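Local coordinates for protein Phthiocerol/phenolphthiocerol synthesis polyketide synthase type I PpsC (Mycobacterium tuberculosis, PDB 5NJI) that probably dehydrates beta-hydroxyacyl intermediates through its dehydratase domain, as part of a polyketide synthase that makes phthiocerol and phenolphthiocerol lipids, at residues D27-P39 and W46-A58. The protein carries 1 engineered substitution. Sequence-based numbering, arbitrary orientation.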
# COMPACT_ATOMS: atom_id res chain seq x y z
N ASP A 27 19.28 -4.63 -10.82
CA ASP A 27 19.13 -3.36 -10.17
C ASP A 27 17.74 -2.95 -10.64
O ASP A 27 17.25 -1.92 -10.27
CB ASP A 27 20.28 -2.28 -10.51
CG ASP A 27 20.75 -1.42 -9.21
OD1 ASP A 27 21.42 -1.96 -8.34
OD2 ASP A 27 20.45 -0.20 -9.04
N THR A 28 17.12 -3.79 -11.46
CA THR A 28 15.82 -3.38 -11.96
C THR A 28 14.74 -3.57 -10.90
O THR A 28 14.63 -4.63 -10.28
CB THR A 28 15.45 -4.18 -13.21
OG1 THR A 28 16.52 -4.09 -14.16
CG2 THR A 28 14.18 -3.66 -13.83
N HIS A 29 13.93 -2.55 -10.71
CA HIS A 29 12.79 -2.64 -9.79
C HIS A 29 11.79 -3.68 -10.30
O HIS A 29 11.37 -3.61 -11.46
CB HIS A 29 12.14 -1.27 -9.70
CG HIS A 29 11.20 -1.12 -8.56
ND1 HIS A 29 9.99 -1.78 -8.50
CD2 HIS A 29 11.27 -0.37 -7.44
CE1 HIS A 29 9.36 -1.44 -7.39
NE2 HIS A 29 10.13 -0.60 -6.72
N PRO A 30 11.38 -4.65 -9.48
CA PRO A 30 10.55 -5.74 -10.02
C PRO A 30 9.12 -5.34 -10.34
O PRO A 30 8.47 -6.07 -11.09
CB PRO A 30 10.58 -6.79 -8.90
CG PRO A 30 10.83 -6.00 -7.68
CD PRO A 30 11.78 -4.92 -8.09
N LEU A 31 8.62 -4.23 -9.81
CA LEU A 31 7.26 -3.78 -10.12
C LEU A 31 7.25 -2.63 -11.12
O LEU A 31 6.38 -2.58 -11.99
CB LEU A 31 6.52 -3.35 -8.85
CG LEU A 31 6.48 -4.41 -7.74
CD1 LEU A 31 5.78 -3.87 -6.49
CD2 LEU A 31 5.81 -5.67 -8.26
N LEU A 32 8.23 -1.74 -11.04
CA LEU A 32 8.28 -0.58 -11.92
C LEU A 32 8.91 -0.92 -13.25
O LEU A 32 8.42 -0.48 -14.31
CB LEU A 32 9.06 0.54 -11.24
CG LEU A 32 9.35 1.79 -12.07
CD1 LEU A 32 8.08 2.59 -12.33
CD2 LEU A 32 10.38 2.66 -11.41
N GLY A 33 9.98 -1.70 -13.23
CA GLY A 33 10.60 -2.12 -14.47
C GLY A 33 11.63 -1.12 -14.96
O GLY A 33 12.14 -0.27 -14.22
N VAL A 34 11.91 -1.21 -16.25
CA VAL A 34 12.98 -0.45 -16.88
C VAL A 34 12.38 0.75 -17.61
O VAL A 34 11.31 0.65 -18.23
CB VAL A 34 13.82 -1.33 -17.82
CG1 VAL A 34 12.94 -2.13 -18.75
CG2 VAL A 34 14.84 -0.49 -18.59
N GLY A 35 13.06 1.89 -17.50
CA GLY A 35 12.51 3.15 -17.94
C GLY A 35 13.34 3.85 -19.00
O GLY A 35 14.56 3.65 -19.09
N VAL A 36 12.67 4.68 -19.78
CA VAL A 36 13.28 5.55 -20.78
C VAL A 36 12.49 6.85 -20.75
O VAL A 36 11.32 6.86 -20.39
CB VAL A 36 13.23 4.94 -22.19
CG1 VAL A 36 13.80 3.54 -22.20
CG2 VAL A 36 11.83 4.92 -22.70
N THR A 37 13.13 7.93 -21.16
CA THR A 37 12.44 9.21 -21.31
C THR A 37 12.16 9.45 -22.79
O THR A 37 13.08 9.39 -23.62
CB THR A 37 13.27 10.33 -20.71
OG1 THR A 37 13.45 10.03 -19.32
CG2 THR A 37 12.56 11.67 -20.85
N ASP A 38 10.89 9.67 -23.12
CA ASP A 38 10.46 9.95 -24.49
C ASP A 38 10.94 11.35 -24.88
O ASP A 38 10.52 12.33 -24.26
CB ASP A 38 8.93 9.83 -24.56
CG ASP A 38 8.37 10.04 -25.94
OD1 ASP A 38 9.12 10.54 -26.80
OD2 ASP A 38 7.18 9.70 -26.16
N PRO A 39 11.85 11.49 -25.85
CA PRO A 39 12.38 12.82 -26.17
C PRO A 39 11.35 13.73 -26.82
O PRO A 39 11.59 14.94 -26.90
CB PRO A 39 13.55 12.53 -27.12
CG PRO A 39 13.24 11.19 -27.70
CD PRO A 39 12.52 10.43 -26.62
N TRP A 46 7.99 3.51 -18.14
CA TRP A 46 8.55 2.24 -17.72
C TRP A 46 7.62 1.11 -18.11
O TRP A 46 6.40 1.29 -18.19
CB TRP A 46 8.73 2.17 -16.19
CG TRP A 46 9.64 3.19 -15.54
CD1 TRP A 46 10.90 2.96 -15.07
CD2 TRP A 46 9.34 4.56 -15.23
NE1 TRP A 46 11.40 4.10 -14.49
CE2 TRP A 46 10.47 5.09 -14.58
CE3 TRP A 46 8.23 5.39 -15.44
CZ2 TRP A 46 10.53 6.42 -14.14
CZ3 TRP A 46 8.29 6.71 -14.99
CH2 TRP A 46 9.43 7.21 -14.36
N GLU A 47 8.20 -0.07 -18.33
CA GLU A 47 7.45 -1.30 -18.52
C GLU A 47 8.00 -2.39 -17.62
O GLU A 47 9.22 -2.58 -17.54
CB GLU A 47 7.49 -1.80 -19.97
CG GLU A 47 6.78 -0.90 -20.95
CD GLU A 47 6.76 -1.50 -22.35
OE1 GLU A 47 7.24 -2.65 -22.50
OE2 GLU A 47 6.29 -0.83 -23.29
N SER A 48 7.11 -3.13 -16.98
CA SER A 48 7.54 -4.27 -16.18
C SER A 48 6.69 -5.46 -16.57
O SER A 48 5.51 -5.31 -16.89
CB SER A 48 7.39 -4.03 -14.67
OG SER A 48 6.03 -3.84 -14.32
N GLU A 49 7.29 -6.64 -16.52
CA GLU A 49 6.56 -7.86 -16.79
C GLU A 49 6.14 -8.43 -15.45
O GLU A 49 6.98 -8.73 -14.60
CB GLU A 49 7.41 -8.86 -17.57
CG GLU A 49 7.88 -8.33 -18.92
CD GLU A 49 8.78 -9.31 -19.66
OE1 GLU A 49 8.42 -10.50 -19.77
OE2 GLU A 49 9.86 -8.88 -20.12
N LEU A 50 4.84 -8.53 -15.25
CA LEU A 50 4.27 -9.14 -14.05
C LEU A 50 3.69 -10.50 -14.40
O LEU A 50 3.24 -10.74 -15.52
CB LEU A 50 3.18 -8.26 -13.45
CG LEU A 50 3.53 -6.81 -13.14
CD1 LEU A 50 2.33 -6.16 -12.47
CD2 LEU A 50 4.77 -6.74 -12.28
N ASP A 51 3.71 -11.39 -13.41
CA ASP A 51 3.24 -12.75 -13.51
C ASP A 51 2.84 -13.16 -12.10
O ASP A 51 3.41 -12.64 -11.13
CB ASP A 51 4.34 -13.68 -14.06
CG ASP A 51 3.85 -15.09 -14.37
OD1 ASP A 51 3.65 -15.88 -13.41
OD2 ASP A 51 3.68 -15.41 -15.56
N PRO A 52 1.85 -14.03 -11.94
CA PRO A 52 1.45 -14.40 -10.56
C PRO A 52 2.55 -15.08 -9.79
O PRO A 52 2.54 -15.01 -8.55
CB PRO A 52 0.23 -15.31 -10.76
CG PRO A 52 0.24 -15.68 -12.18
CD PRO A 52 0.93 -14.60 -12.94
N ASP A 53 3.44 -15.77 -10.49
CA ASP A 53 4.58 -16.35 -9.79
C ASP A 53 5.72 -15.37 -9.43
O ASP A 53 6.70 -15.80 -8.90
CB ASP A 53 5.19 -17.61 -10.46
CG ASP A 53 6.01 -17.30 -11.73
OD1 ASP A 53 6.44 -16.15 -11.92
OD2 ASP A 53 6.29 -18.20 -12.58
N LEU A 54 5.54 -14.07 -9.58
CA LEU A 54 6.61 -13.09 -9.35
C LEU A 54 6.64 -12.85 -7.82
O LEU A 54 5.64 -12.54 -7.33
CB LEU A 54 6.36 -11.70 -10.04
CG LEU A 54 7.37 -10.60 -9.73
CD1 LEU A 54 8.77 -10.99 -10.15
CD2 LEU A 54 6.95 -9.28 -10.35
N LEU A 55 7.75 -13.09 -7.14
CA LEU A 55 7.93 -12.74 -5.73
C LEU A 55 6.69 -13.21 -4.92
O LEU A 55 6.25 -14.25 -5.20
CB LEU A 55 8.32 -11.23 -5.64
CG LEU A 55 9.62 -10.72 -6.26
CD1 LEU A 55 9.78 -9.23 -6.09
CD2 LEU A 55 10.81 -11.50 -5.71
N TRP A 56 6.06 -12.36 -4.09
CA TRP A 56 4.88 -12.67 -3.22
C TRP A 56 3.46 -12.31 -3.84
O TRP A 56 2.55 -12.37 -3.20
CB TRP A 56 5.03 -11.85 -1.88
CG TRP A 56 5.66 -10.45 -2.17
CD1 TRP A 56 6.93 -10.10 -1.99
CD2 TRP A 56 5.02 -9.32 -2.75
NE1 TRP A 56 7.13 -8.83 -2.37
CE2 TRP A 56 5.97 -8.31 -2.85
CE3 TRP A 56 3.73 -9.05 -3.16
CZ2 TRP A 56 5.67 -7.08 -3.34
CZ3 TRP A 56 3.44 -7.84 -3.64
CH2 TRP A 56 4.40 -6.88 -3.74
N LEU A 57 3.39 -12.04 -5.13
CA LEU A 57 2.16 -11.49 -5.75
C LEU A 57 1.03 -12.59 -5.58
O LEU A 57 -0.10 -12.27 -5.44
CB LEU A 57 2.30 -11.05 -7.26
CG LEU A 57 2.96 -9.67 -7.53
CD1 LEU A 57 4.34 -9.52 -6.94
CD2 LEU A 57 2.91 -9.29 -9.01
N ALA A 58 1.38 -13.86 -5.79
CA ALA A 58 0.36 -14.92 -5.62
C ALA A 58 -0.36 -14.93 -4.25
O ALA A 58 -1.40 -15.52 -4.12
CB ALA A 58 0.91 -16.38 -5.90
O HOH W 1 9.08 -7.71 -13.09
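Ser-48 OG donates to Leu-31 O at 2.7 Å, reaching it from above the carbonyl plane, about 45° out of it. Its CB already faces the 29-33 loop, and OG, between the backbone N and the carbonyl carbon (chi1 63°), is set against Leu-31 O. One residue earlier in that loop, a water donates both to Pro-30 O and to Glu-49 O, bridging loop and strand where no direct backbone bond joins them. Farther along, Val-34 and Glu-47 form an antiparallel hydrogen-bonded pair, with Val-34 N to Glu-47 O at 3.3 Å and Glu-47 N to Val-34 O at 3.2 Å. Just before strand 34-37 the chain runs so close to its partner that Gly-33 CA lies 3.4 Å from Glu-47 O in a CA-H...O contact.

Trp-46 is packed on both faces of its indole. Leu-32 lays CD1 over one face, 3.8 Å from the centroid of the five-membered ring, a CH-pi contact, while its CD2 meets NE1. Its CG is anti to the backbone N (chi1 174°), bringing both methyls onto the ring. Gly-35 CA covers the opposite face, 3.3 Å from Trp-46 CD1. On the loop side, Leu-31 CD2 lies against CD2 of Leu-50, CD2 of Leu-54 and CD1 of Leu-57, and Pro-30 CG meets Leu-55 CD1 at 3.8 Å.

The contact joins the two strands of a beta hairpin at one margin of the dehydratase's double hotdog fold. Strand 34-37 is outermost within the chain, and strand 44-50 pairs on its other edge with strand 110-118. Helix 70-84 packs against Leu-31 and Trp-46, its Asp-83 accepting from Trp-46 NE1, while Trp-56 touches helix 226-234.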